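Local coordinates for protein colicin-D (Escherichia coli, PDB 5ZNM) that kills Escherichia coli and closely related bacteria as a toxin whose C-terminal tRNase domain, held here with the central domain, stops protein synthesis, at residues A[156-161]-A[165-170]; A[283-288]-A[319-324]; A[292-297]-A[364-369]; A[337-342]-A[356-361]. All coordinates share one frame; numbering follows the deposited sequence.

Contact 1: A[156-161]-A[165-170]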
loop_
_atom_site.group_PDB
_atom_site.type_symbol
_atom_site.label_atom_id
_atom_site.label_comp_id
_atom_site.label_asym_id
_atom_site.label_seq_id
_atom_site.Cartn_x
_atom_site.Cartn_y
_atom_site.Cartn_z
ATOM N N GLN A 156 12.289 -3.368 -18.145
ATOM C CA GLN A 156 13.196 -2.271 -18.438
ATOM C C GLN A 156 12.432 -0.960 -18.326
ATOM O O GLN A 156 11.326 -0.843 -18.866
ATOM C CB GLN A 156 13.785 -2.434 -19.840
ATOM C CG GLN A 156 14.189 -1.149 -20.488
ATOM C CD GLN A 156 15.097 -1.370 -21.656
ATOM O OE1 GLN A 156 14.653 -1.700 -22.754
ATOM N NE2 GLN A 156 16.390 -1.199 -21.425
ATOM N N LEU A 157 13.004 0.011 -17.616
ATOM C CA LEU A 157 12.414 1.340 -17.520
ATOM C C LEU A 157 12.897 2.197 -18.685
ATOM O O LEU A 157 14.088 2.206 -19.006
ATOM C CB LEU A 157 12.763 2.010 -16.196
ATOM C CG LEU A 157 11.971 1.536 -14.984
ATOM C CD1 LEU A 157 12.513 2.192 -13.732
ATOM C CD2 LEU A 157 10.494 1.848 -15.150
ATOM N N ILE A 158 11.970 2.912 -19.315
ATOM C CA ILE A 158 12.264 3.701 -20.505
ATOM C C ILE A 158 11.598 5.059 -20.371
ATOM O O ILE A 158 10.837 5.320 -19.437
ATOM C CB ILE A 158 11.792 3.022 -21.805
ATOM C CG1 ILE A 158 10.269 2.962 -21.836
ATOM C CG2 ILE A 158 12.381 1.651 -21.939
ATOM C CD1 ILE A 158 9.716 2.452 -23.143
ATOM N N ASN A 159 11.921 5.941 -21.318
ATOM C CA ASN A 159 11.279 7.239 -21.445
ATOM C C ASN A 159 10.513 7.187 -22.753
ATOM O O ASN A 159 11.122 7.089 -23.823
ATOM C CB ASN A 159 12.290 8.384 -21.473
ATOM C CG ASN A 159 13.023 8.565 -20.167
ATOM O OD1 ASN A 159 13.979 9.336 -20.102
ATOM N ND2 ASN A 159 12.583 7.870 -19.116
ATOM N N SER A 160 9.191 7.243 -22.677
ATOM C CA SER A 160 8.357 7.225 -23.876
ATOM C C SER A 160 7.442 8.440 -23.840
ATOM O O SER A 160 6.475 8.465 -23.073
ATOM C CB SER A 160 7.556 5.935 -23.978
ATOM O OG SER A 160 6.823 5.907 -25.192
ATOM N N ASN A 161 7.781 9.439 -24.655
ATOM C CA ASN A 161 6.988 10.648 -24.871
ATOM C C ASN A 161 6.540 11.267 -23.543
ATOM O O ASN A 161 5.360 11.275 -23.184
ATOM C CB ASN A 161 5.797 10.348 -25.785
ATOM C CG ASN A 161 5.617 11.402 -26.861
ATOM O OD1 ASN A 161 6.475 11.567 -27.732
ATOM N ND2 ASN A 161 4.500 12.119 -26.809
ATOM N N ALA A 165 8.044 4.786 -18.295
ATOM C CA ALA A 165 7.301 3.590 -18.654
ATOM C C ALA A 165 8.128 2.349 -18.360
ATOM O O ALA A 165 9.361 2.392 -18.319
ATOM C CB ALA A 165 6.893 3.606 -20.136
ATOM N N LEU A 166 7.427 1.231 -18.168
ATOM C CA LEU A 166 8.040 -0.073 -17.958
ATOM C C LEU A 166 7.729 -0.950 -19.161
ATOM O O LEU A 166 6.556 -1.184 -19.475
ATOM C CB LEU A 166 7.511 -0.718 -16.675
ATOM C CG LEU A 166 8.072 -2.083 -16.288
ATOM C CD1 LEU A 166 9.556 -1.997 -16.007
ATOM C CD2 LEU A 166 7.325 -2.598 -15.076
ATOM N N ASP A 167 8.773 -1.417 -19.840
ATOM C CA ASP A 167 8.613 -2.364 -20.933
ATOM C C ASP A 167 8.789 -3.764 -20.375
ATOM O O ASP A 167 9.824 -4.061 -19.774
ATOM C CB ASP A 167 9.627 -2.118 -22.051
ATOM C CG ASP A 167 9.194 -1.023 -22.988
ATOM O OD1 ASP A 167 8.062 -0.519 -22.818
ATOM O OD2 ASP A 167 9.972 -0.679 -23.899
ATOM N N LEU A 168 7.771 -4.603 -20.549
ATOM C CA LEU A 168 7.837 -5.998 -20.152
ATOM C C LEU A 168 8.182 -6.819 -21.388
ATOM O O LEU A 168 7.460 -6.779 -22.394
ATOM C CB LEU A 168 6.528 -6.458 -19.510
ATOM C CG LEU A 168 6.172 -5.738 -18.202
ATOM C CD1 LEU A 168 4.987 -6.396 -17.516
ATOM C CD2 LEU A 168 7.365 -5.671 -17.256
ATOM N N LEU A 169 9.291 -7.545 -21.307
ATOM C CA LEU A 169 9.883 -8.236 -22.438
ATOM C C LEU A 169 9.855 -9.733 -22.206
ATOM O O LEU A 169 10.284 -10.216 -21.147
ATOM C CB LEU A 169 11.318 -7.788 -22.665
ATOM C CG LEU A 169 11.479 -6.285 -22.844
ATOM C CD1 LEU A 169 12.940 -5.909 -22.702
ATOM C CD2 LEU A 169 10.932 -5.871 -24.194
ATOM N N LYS A 170 9.343 -10.448 -23.209
ATOM C CA LYS A 170 9.383 -11.908 -23.244
ATOM C C LYS A 170 10.838 -12.388 -23.352
ATOM O O LYS A 170 11.591 -11.925 -24.213
ATOM C CB LYS A 170 8.503 -12.416 -24.421
ATOM C CG LYS A 170 8.372 -13.961 -24.571
ATOM C CD LYS A 170 8.484 -14.783 -23.279
ATOM C CE LYS A 170 8.776 -16.106 -23.604
ATOM N NZ LYS A 170 9.751 -16.595 -22.561
#
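Gln156 and Asp167, and then Ile158 and Ala165, face each other as hydrogen-bonded pairs of an antiparallel hairpin, with Leu157 and Leu166 as the non-hydrogen-bonded pair between them and local axes 131° apart. Four backbone bonds, two for each hydrogen-bonded pair, join the strands, the straightest running from Ala165 N to Ile158 O at 3.1 Å. That carbonyl oxygen also accepts from Asn159 ND2 at 3.1 Å, which stands above the carbonyl plane, on the face opposite Ala165 N. Ile158 has CG1 wedged between its own backbone N and carbonyl carbon (chi1 67°), which lays CG1 against Ala165 CB at 3.8 Å and carries CD1 across the carboxylate of Asp167, 3.2 Å from OD2. The charge of this carboxylate is met elsewhere: OD1 forms a salt bridge with Arg99. On the other face of the sheet, Leu157 CD2 meets Leu166 CD1 at 4.0 Å. Within the four-stranded sheet, strand 153-160 lies outermost and strand 163-170 is bonded on its far side to strand 96-103. The leucine face packs on Phe128 of strand 126-131, with Leu166 also touching Phe80 of helix 79-86.

Contact 2: A[283-288]-A[319-324]; sequences DPLDSG and KFRDAI
Arg321 NH2 reaches the carbonyl oxygen of Pro284 while its aliphatic base rests on Leu285, so that Arg321 is one of two arginines joining helix 314-329 to the type I beta turn Asp283-Asp286; the other, Arg314, forms a salt bridge with Asp283. The turn is reinforced at its start by an Asx turn, in which Asp283 OD1 accepts the backbone N of Leu285 at 2.8 Å through its anti lone pair. With CG set opposite the backbone N (chi1 -166°), the arginine chain leaves the helix toward the turn, then bends at chi2 and chi3 and curls round Leu285 CD2. The two side chains cross obliquely: CD2 lies 4.0 Å from Arg321 CB and stands over one face of the guanidinium, displaced toward its rim. Polar partners, by contrast, gather in the guanidinium plane. On one side NE and NH1 together grip a single oxygen, Asp322 OD1, with NE at 2.8 Å; this side-on salt bridge between sequence neighbours fixes the rotation of the group. The remaining nitrogen, NH2, is directed at the turn, and NH1 has a further acceptor in Gly203 O. Leu285 also packs on Leu295 and Leu317, where the loop after strand 274-281 meets helix 292-297 and helix 314-329 respectively. The direct bond from Arg321 NH2 to Pro284 O is weak, 3.3 Å long with an angle of 125° at the hydrogen; a water bridges the same two atoms, 2.7 Å from Arg321 NH2, and also bonds to Ser287 OG.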
loop_
_atom_site.group_PDB
_atom_site.type_symbol
_atom_site.label_atom_id
_atom_site.label_comp_id
_atom_site.label_asym_id
_atom_site.label_seq_id
_atom_site.Cartn_x
_atom_site.Cartn_y
_atom_site.Cartn_z
ATOM N N ASP A 283 17.075 2.014 -18.904
ATOM C CA ASP A 283 18.065 1.926 -19.970
ATOM C C ASP A 283 19.093 3.048 -19.814
ATOM O O ASP A 283 18.714 4.192 -19.545
ATOM C CB ASP A 283 17.356 2.042 -21.324
ATOM C CG ASP A 283 18.260 1.711 -22.505
ATOM O OD1 ASP A 283 19.260 2.429 -22.732
ATOM O OD2 ASP A 283 17.944 0.749 -23.234
ATOM N N PRO A 284 20.400 2.768 -19.974
ATOM C CA PRO A 284 21.398 3.844 -19.848
ATOM C C PRO A 284 21.103 5.038 -20.734
ATOM O O PRO A 284 21.482 6.168 -20.400
ATOM C CB PRO A 284 22.707 3.157 -20.268
ATOM C CG PRO A 284 22.481 1.728 -20.020
ATOM C CD PRO A 284 21.028 1.461 -20.228
ATOM N N LEU A 285 20.408 4.831 -21.844
ATOM C CA LEU A 285 20.161 5.915 -22.787
ATOM C C LEU A 285 18.858 6.643 -22.514
ATOM O O LEU A 285 18.562 7.623 -23.206
ATOM C CB LEU A 285 20.155 5.382 -24.223
ATOM C CG LEU A 285 21.484 4.842 -24.774
ATOM C CD1 LEU A 285 21.259 4.167 -26.128
ATOM C CD2 LEU A 285 22.546 5.949 -24.878
ATOM N N ASP A 286 18.073 6.188 -21.536
ATOM C CA ASP A 286 16.807 6.819 -21.177
ATOM C C ASP A 286 16.986 7.433 -19.796
ATOM O O ASP A 286 16.884 6.738 -18.781
ATOM C CB ASP A 286 15.661 5.811 -21.209
ATOM C CG ASP A 286 15.286 5.416 -22.621
ATOM O OD1 ASP A 286 16.201 5.224 -23.444
ATOM O OD2 ASP A 286 14.084 5.302 -22.916
ATOM N N SER A 287 17.214 8.743 -19.768
ATOM C CA SER A 287 17.677 9.424 -18.567
ATOM C C SER A 287 16.938 10.731 -18.303
ATOM O O SER A 287 17.463 11.586 -17.577
ATOM C CB SER A 287 19.173 9.731 -18.674
ATOM O OG SER A 287 19.397 10.666 -19.729
ATOM N N GLY A 288 15.751 10.930 -18.877
ATOM C CA GLY A 288 15.095 12.209 -18.724
ATOM C C GLY A 288 15.626 13.194 -19.745
ATOM O O GLY A 288 14.893 13.591 -20.657
ATOM N N LYS A 319 27.346 6.779 -28.812
ATOM C CA LYS A 319 28.275 7.796 -29.322
ATOM C C LYS A 319 27.600 9.162 -29.419
ATOM O O LYS A 319 28.162 10.181 -28.994
ATOM C CB LYS A 319 28.807 7.398 -30.705
ATOM C CG LYS A 319 29.891 6.337 -30.739
ATOM C CD LYS A 319 30.530 6.332 -32.163
ATOM C CE LYS A 319 31.532 5.188 -32.312
ATOM N NZ LYS A 319 32.103 5.184 -33.685
ATOM N N PHE A 320 26.396 9.197 -30.011
ATOM C CA PHE A 320 25.654 10.448 -30.199
ATOM C C PHE A 320 25.293 11.073 -28.855
ATOM O O PHE A 320 25.497 12.274 -28.637
ATOM C CB PHE A 320 24.392 10.144 -31.016
ATOM C CG PHE A 320 23.626 11.363 -31.515
ATOM C CD1 PHE A 320 24.270 12.536 -31.836
ATOM C CD2 PHE A 320 22.247 11.289 -31.689
ATOM C CE1 PHE A 320 23.551 13.636 -32.325
ATOM C CE2 PHE A 320 21.515 12.375 -32.161
ATOM C CZ PHE A 320 22.176 13.555 -32.486
ATOM N N ARG A 321 24.774 10.262 -27.927
ATOM C CA ARG A 321 24.481 10.761 -26.584
ATOM C C ARG A 321 25.728 11.372 -25.943
ATOM O O ARG A 321 25.690 12.489 -25.400
ATOM C CB ARG A 321 23.927 9.616 -25.724
ATOM C CG ARG A 321 23.256 10.009 -24.402
ATOM C CD ARG A 321 24.240 10.331 -23.277
ATOM N NE ARG A 321 25.270 9.292 -23.054
ATOM C CZ ARG A 321 25.096 8.194 -22.317
ATOM N NH1 ARG A 321 26.098 7.326 -22.167
ATOM N NH2 ARG A 321 23.925 7.962 -21.716
ATOM N N ASP A 322 26.850 10.648 -26.002
ATOM C CA ASP A 322 28.090 11.139 -25.406
ATOM C C ASP A 322 28.574 12.409 -26.109
ATOM O O ASP A 322 29.037 13.351 -25.451
ATOM C CB ASP A 322 29.166 10.036 -25.443
ATOM C CG ASP A 322 28.879 8.875 -24.454
ATOM O OD1 ASP A 322 28.016 9.023 -23.559
ATOM O OD2 ASP A 322 29.507 7.805 -24.575
ATOM N N ALA A 323 28.437 12.479 -27.439
ATOM C CA ALA A 323 28.858 13.688 -28.148
ATOM C C ALA A 323 28.042 14.897 -27.713
ATOM O O ALA A 323 28.587 15.990 -27.528
ATOM C CB ALA A 323 28.753 13.492 -29.661
ATOM N N ILE A 324 26.733 14.723 -27.530
ATOM C CA ILE A 324 25.917 15.820 -27.033
ATOM C C ILE A 324 26.365 16.225 -25.632
ATOM O O ILE A 324 26.459 17.418 -25.320
ATOM C CB ILE A 324 24.428 15.433 -27.091
ATOM C CG1 ILE A 324 24.028 15.195 -28.553
ATOM C CG2 ILE A 324 23.538 16.497 -26.415
ATOM C CD1 ILE A 324 22.855 14.268 -28.728
HETATM O O HOH W 1 21.420 9.033 -21.454
#

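Contact 3: A[292-297]-A[364-369]. With SO4 (sulfate ion), chain E.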
loop_
_atom_site.group_PDB
_atom_site.type_symbol
_atom_site.label_atom_id
_atom_site.label_comp_id
_atom_site.label_asym_id
_atom_site.label_seq_id
_atom_site.Cartn_x
_atom_site.Cartn_y
_atom_site.Cartn_z
ATOM N N ARG A 292 16.356 6.889 -25.804
ATOM C CA ARG A 292 16.799 6.184 -26.995
ATOM C C ARG A 292 15.942 6.570 -28.195
ATOM O O ARG A 292 16.446 6.688 -29.320
ATOM C CB ARG A 292 16.736 4.681 -26.756
ATOM C CG ARG A 292 17.485 3.908 -27.797
ATOM C CD ARG A 292 17.425 2.411 -27.601
ATOM N NE ARG A 292 17.694 1.718 -28.848
ATOM C CZ ARG A 292 18.610 0.786 -29.020
ATOM N NH1 ARG A 292 19.364 0.382 -28.010
ATOM N NH2 ARG A 292 18.776 0.238 -30.219
ATOM N N LYS A 293 14.642 6.770 -27.964
ATOM C CA LYS A 293 13.735 7.148 -29.044
ATOM C C LYS A 293 14.160 8.466 -29.689
ATOM O O LYS A 293 14.248 8.569 -30.917
ATOM C CB LYS A 293 12.304 7.224 -28.493
ATOM C CG LYS A 293 11.278 7.723 -29.489
ATOM C CD LYS A 293 10.424 6.592 -30.030
ATOM C CE LYS A 293 9.365 7.110 -31.003
ATOM N NZ LYS A 293 9.972 7.691 -32.245
ATOM N N GLN A 294 14.470 9.484 -28.876
ATOM C CA GLN A 294 14.849 10.773 -29.447
ATOM C C GLN A 294 16.237 10.722 -30.092
ATOM O O GLN A 294 16.450 11.308 -31.160
ATOM C CB GLN A 294 14.790 11.874 -28.381
ATOM C CG GLN A 294 14.835 13.321 -28.952
ATOM C CD GLN A 294 13.552 13.703 -29.684
ATOM O OE1 GLN A 294 12.560 12.989 -29.611
ATOM N NE2 GLN A 294 13.569 14.841 -30.390
ATOM N N LEU A 295 17.197 10.047 -29.459
ATOM C CA LEU A 295 18.514 9.882 -30.073
ATOM C C LEU A 295 18.403 9.230 -31.444
ATOM O O LEU A 295 19.081 9.636 -32.400
ATOM C CB LEU A 295 19.416 9.047 -29.151
ATOM C CG LEU A 295 19.879 9.733 -27.856
ATOM C CD1 LEU A 295 20.358 8.686 -26.826
ATOM C CD2 LEU A 295 21.019 10.725 -28.136
ATOM N N ASP A 296 17.545 8.219 -31.560
ATOM C CA ASP A 296 17.344 7.548 -32.841
ATOM C C ASP A 296 16.728 8.504 -33.861
ATOM O O ASP A 296 17.202 8.609 -34.999
ATOM C CB ASP A 296 16.458 6.323 -32.608
ATOM C CG ASP A 296 16.195 5.539 -33.856
ATOM O OD1 ASP A 296 15.386 5.990 -34.676
ATOM O OD2 ASP A 296 16.783 4.451 -33.999
ATOM N N LYS A 297 15.690 9.237 -33.450
ATOM C CA LYS A 297 15.039 10.214 -34.333
ATOM C C LYS A 297 16.015 11.244 -34.881
ATOM O O LYS A 297 15.862 11.710 -36.015
ATOM C CB LYS A 297 13.928 10.951 -33.580
ATOM C CG LYS A 297 12.529 10.446 -33.826
ATOM C CD LYS A 297 11.514 11.560 -33.595
ATOM C CE LYS A 297 11.389 11.890 -32.129
ATOM N NZ LYS A 297 10.226 12.777 -31.814
ATOM N N GLU A 364 14.423 18.126 -21.663
ATOM C CA GLU A 364 14.638 17.081 -22.656
ATOM C C GLU A 364 15.503 17.582 -23.797
ATOM O O GLU A 364 15.231 18.643 -24.367
ATOM C CB GLU A 364 13.310 16.606 -23.242
ATOM C CG GLU A 364 12.513 15.642 -22.397
ATOM C CD GLU A 364 11.233 15.225 -23.120
ATOM O OE1 GLU A 364 11.243 15.204 -24.362
ATOM O OE2 GLU A 364 10.229 14.940 -22.454
ATOM N N PHE A 365 16.508 16.794 -24.168
ATOM C CA PHE A 365 17.193 17.039 -25.426
ATOM C C PHE A 365 16.197 16.964 -26.583
ATOM O O PHE A 365 15.440 15.996 -26.707
ATOM C CB PHE A 365 18.322 16.025 -25.616
ATOM C CG PHE A 365 18.818 15.927 -27.033
ATOM C CD1 PHE A 365 19.660 16.901 -27.559
ATOM C CD2 PHE A 365 18.460 14.857 -27.834
ATOM C CE1 PHE A 365 20.120 16.818 -28.856
ATOM C CE2 PHE A 365 18.933 14.760 -29.144
ATOM C CZ PHE A 365 19.763 15.746 -29.650
ATOM N N LEU A 366 16.199 17.985 -27.439
ATOM C CA LEU A 366 15.347 17.972 -28.625
ATOM C C LEU A 366 16.122 17.611 -29.887
ATOM O O LEU A 366 15.783 16.642 -30.572
ATOM C CB LEU A 366 14.661 19.330 -28.794
ATOM C CG LEU A 366 13.835 19.420 -30.086
ATOM C CD1 LEU A 366 12.665 18.437 -30.071
ATOM C CD2 LEU A 366 13.377 20.843 -30.327
ATOM N N SER A 367 17.156 18.380 -30.214
ATOM C CA SER A 367 17.899 18.179 -31.450
ATOM C C SER A 367 19.180 19.002 -31.370
ATOM O O SER A 367 19.402 19.748 -30.411
ATOM C CB SER A 367 17.069 18.590 -32.678
ATOM O OG SER A 367 17.682 18.104 -33.851
ATOM N N GLY A 368 20.013 18.862 -32.395
ATOM C CA GLY A 368 21.193 19.694 -32.536
ATOM C C GLY A 368 21.790 19.527 -33.914
ATOM O O GLY A 368 21.508 18.547 -34.616
ATOM N N TRP A 369 22.646 20.480 -34.282
ATOM C CA TRP A 369 23.236 20.504 -35.618
ATOM C C TRP A 369 24.286 21.603 -35.675
ATOM O O TRP A 369 24.472 22.367 -34.720
ATOM C CB TRP A 369 22.176 20.703 -36.715
ATOM C CG TRP A 369 21.355 21.984 -36.645
ATOM C CD1 TRP A 369 21.707 23.222 -37.124
ATOM C CD2 TRP A 369 20.025 22.125 -36.117
ATOM N NE1 TRP A 369 20.679 24.121 -36.912
ATOM C CE2 TRP A 369 19.642 23.473 -36.291
ATOM C CE3 TRP A 369 19.128 21.243 -35.500
ATOM C CZ2 TRP A 369 18.397 23.960 -35.874
ATOM C CZ3 TRP A 369 17.880 21.733 -35.084
ATOM C CH2 TRP A 369 17.537 23.078 -35.271
HETATM S S SO4 E . 10.339 16.005 -32.783
HETATM O O1 SO4 E . 11.206 15.620 -31.676
HETATM O O2 SO4 E . 9.373 16.976 -32.267
HETATM O O3 SO4 E . 11.135 16.588 -33.867
HETATM O O4 SO4 E . 9.619 14.843 -33.302
#
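Gln294 joins helix 292-297 to the strand that begins at Phe365 through one carboxamide nitrogen. A chi1 of -166° turns its chain away from the backbone N and out toward the strand, and a bend at the next bond (chi2 71°) turns the amide over so that NE2 faces the carbonyl of Leu366. The resulting bond to Leu366 O is 2.9 Å long and nearly straight, 171° at the hydrogen; it lies in the amide plane of Gln294 and meets a lone pair in the carbonyl plane. At the bend, CG touches the backbone oxygen of Phe365 at 3.5 Å and approaches the ring atom CD2 of Phe365 at a slant. Such a side-chain to main-chain bond docks the helix on an edge strand: within this tRNase domain, strand 365-370 is outermost in a four-stranded antiparallel sheet, with strand 355-359 as its neighbour. The Phe365 ring also packs on Ile324 of helix 314-329. The second N-H of Gln294 NE2 is taken by a sulfate, probably from the crystallisation liquor, whose O1 lies 2.8 Å away. Lys297, its chain bent at chi3, brings NZ to within 2.6 Å of sulfate O4, and Lys298 adds another ammonium group to the anion. Leu366 CD1 flanks both groups, 3.7 Å from Gln294 NE2 and 3.6 Å from sulfate O1.

Contact 4: A[337-342]-A[356-361]; sequences GTYRRE and VVIIKS
The backbone N of Glu342 bonds to Tyr339 O at 2.9 Å, closing a type I beta turn that presents both side chains to strand 355-359 and the residues that follow it. The turn lies in the connection between strands 334-335 and 346-349 of the antiparallel sheet of the tRNase domain, so the contact folds a loop back over a face of that sheet. Tyr339 swings its ring away from its own backbone N (chi1 -178°) and turns one face of it to Ile358. The methyl CD1 of Ile358 makes a CH-pi contact, 3.8 Å from the ring centroid and only 15° off the normal, while its other branch, CG2, lies 3.8 Å from Tyr339 CB. On the opposite face of the ring, toward the rim, sits the backbone N of Arg341. Leu366 of the adjoining strand packs against both Tyr339 and Glu342. Farther along, Glu342 bends at chi2 and lies aslant Lys360, meeting its methylenes before its charge. The ammonium group has a long, weak ion pair with Glu364, and Glu342 OE1 approaches Lys360 NZ without forming a salt bridge, at 4.5 Å, while lying 3.6 Å from Lys360 CE.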
loop_
_atom_site.group_PDB
_atom_site.type_symbol
_atom_site.label_atom_id
_atom_site.label_comp_id
_atom_site.label_asym_id
_atom_site.label_seq_id
_atom_site.Cartn_x
_atom_site.Cartn_y
_atom_site.Cartn_z
ATOM N N GLY A 337 20.285 32.097 -26.894
ATOM C CA GLY A 337 19.038 32.190 -27.609
ATOM C C GLY A 337 18.073 31.053 -27.326
ATOM O O GLY A 337 18.113 30.373 -26.288
ATOM N N THR A 338 17.186 30.839 -28.296
ATOM C CA THR A 338 16.050 29.948 -28.099
ATOM C C THR A 338 15.602 29.412 -29.448
ATOM O O THR A 338 15.946 29.958 -30.504
ATOM C CB THR A 338 14.887 30.670 -27.402
ATOM O OG1 THR A 338 13.854 29.727 -27.087
ATOM C CG2 THR A 338 14.323 31.764 -28.309
ATOM N N TYR A 339 14.823 28.329 -29.402
ATOM C CA TYR A 339 14.284 27.689 -30.602
ATOM C C TYR A 339 12.778 27.963 -30.636
ATOM O O TYR A 339 12.024 27.415 -29.823
ATOM C CB TYR A 339 14.618 26.196 -30.601
ATOM C CG TYR A 339 14.157 25.415 -31.820
ATOM C CD1 TYR A 339 14.666 25.691 -33.079
ATOM C CD2 TYR A 339 13.232 24.383 -31.698
ATOM C CE1 TYR A 339 14.261 24.980 -34.181
ATOM C CE2 TYR A 339 12.812 23.660 -32.806
ATOM C CZ TYR A 339 13.345 23.960 -34.047
ATOM O OH TYR A 339 12.951 23.261 -35.167
ATOM N N ARG A 340 12.359 28.806 -31.590
ATOM C CA ARG A 340 11.017 29.398 -31.603
ATOM C C ARG A 340 9.922 28.342 -31.476
ATOM O O ARG A 340 8.957 28.517 -30.723
ATOM C CB ARG A 340 10.838 30.220 -32.893
ATOM C CG ARG A 340 10.056 29.516 -34.009
ATOM C CD ARG A 340 10.162 30.181 -35.381
ATOM N NE ARG A 340 9.699 29.256 -36.409
ATOM C CZ ARG A 340 10.009 29.326 -37.697
ATOM N NH1 ARG A 340 10.796 30.292 -38.153
ATOM N NH2 ARG A 340 9.529 28.412 -38.531
ATOM N N ARG A 341 10.089 27.220 -32.172
ATOM C CA ARG A 341 9.080 26.178 -32.258
ATOM C C ARG A 341 8.817 25.505 -30.909
ATOM O O ARG A 341 7.736 24.940 -30.713
ATOM C CB ARG A 341 9.558 25.190 -33.323
ATOM C CG ARG A 341 8.690 23.997 -33.617
ATOM C CD ARG A 341 9.322 23.222 -34.779
ATOM N NE ARG A 341 9.372 24.034 -35.992
ATOM C CZ ARG A 341 8.309 24.265 -36.762
ATOM N NH1 ARG A 341 7.128 23.745 -36.438
ATOM N NH2 ARG A 341 8.418 25.016 -37.849
ATOM N N GLU A 342 9.761 25.585 -29.970
ATOM C CA GLU A 342 9.646 24.984 -28.639
ATOM C C GLU A 342 9.701 26.095 -27.594
ATOM O O GLU A 342 10.779 26.500 -27.162
ATOM C CB GLU A 342 10.749 23.957 -28.413
ATOM C CG GLU A 342 10.553 22.690 -29.208
ATOM C CD GLU A 342 9.397 21.848 -28.691
ATOM O OE1 GLU A 342 9.108 21.908 -27.477
ATOM O OE2 GLU A 342 8.779 21.126 -29.499
ATOM N N VAL A 356 24.967 23.728 -32.311
ATOM C CA VAL A 356 23.937 24.056 -31.337
ATOM C C VAL A 356 23.301 22.765 -30.857
ATOM O O VAL A 356 23.202 21.789 -31.608
ATOM C CB VAL A 356 22.848 24.982 -31.924
ATOM C CG1 VAL A 356 23.425 26.360 -32.211
ATOM C CG2 VAL A 356 22.287 24.359 -33.208
ATOM N N VAL A 357 22.848 22.774 -29.601
ATOM C CA VAL A 357 22.011 21.712 -29.044
ATOM C C VAL A 357 20.810 22.387 -28.387
ATOM O O VAL A 357 20.980 23.358 -27.640
ATOM C CB VAL A 357 22.772 20.835 -28.030
ATOM C CG1 VAL A 357 21.787 19.963 -27.218
ATOM C CG2 VAL A 357 23.843 19.964 -28.753
ATOM N N ILE A 358 19.603 21.896 -28.699
ATOM C CA ILE A 358 18.352 22.451 -28.177
ATOM C C ILE A 358 17.862 21.606 -27.011
ATOM O O ILE A 358 17.662 20.395 -27.154
ATOM C CB ILE A 358 17.259 22.514 -29.257
ATOM C CG1 ILE A 358 17.744 23.226 -30.520
ATOM C CG2 ILE A 358 15.945 23.171 -28.663
ATOM C CD1 ILE A 358 16.854 22.907 -31.732
ATOM N N ILE A 359 17.582 22.261 -25.888
ATOM C CA ILE A 359 17.019 21.628 -24.703
ATOM C C ILE A 359 15.639 22.232 -24.463
ATOM O O ILE A 359 15.508 23.455 -24.354
ATOM C CB ILE A 359 17.917 21.835 -23.468
ATOM C CG1 ILE A 359 19.347 21.374 -23.752
ATOM C CG2 ILE A 359 17.352 21.083 -22.261
ATOM C CD1 ILE A 359 19.462 19.889 -24.010
ATOM N N LYS A 360 14.615 21.383 -24.379
ATOM C CA LYS A 360 13.274 21.879 -24.083
ATOM C C LYS A 360 13.191 22.413 -22.652
ATOM O O LYS A 360 14.047 22.155 -21.800
ATOM C CB LYS A 360 12.237 20.782 -24.259
ATOM C CG LYS A 360 11.972 20.341 -25.686
ATOM C CD LYS A 360 11.441 18.911 -25.646
ATOM C CE LYS A 360 10.335 18.673 -26.647
ATOM N NZ LYS A 360 9.390 17.638 -26.127
ATOM N N SER A 361 12.109 23.145 -22.383
ATOM C CA SER A 361 11.944 23.738 -21.065
ATOM C C SER A 361 11.875 22.672 -19.977
ATOM O O SER A 361 12.280 22.927 -18.838
ATOM C CB SER A 361 10.697 24.613 -21.041
ATOM O OG SER A 361 9.591 23.859 -21.476
#

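Contacts 1 and 2 are buried, whereas contacts 3 and 4 are only partly so and lie farther from the centre of the chain. Contact 1 belongs to the central part and relies on regular backbone bonding; it meets contact 2 where Asn159 bonds to Asp286 and Gly288, so the hairpin holds the loop that leads into the tRNase domain. Contact 2 is joined to contact 3 by the bond of Asp286 OD1 with Arg292 N and by Ile324 packed on Phe365. Contacts 3 and 4 share one sheet, their neighbouring strands paired through Ile358 and Ser367. Chemistry shifts accordingly: arginine and water in contact 2, an amide and sulfate in contact 3, and a CH-pi contact beside an unbridged Glu-Lys pair in contact 4.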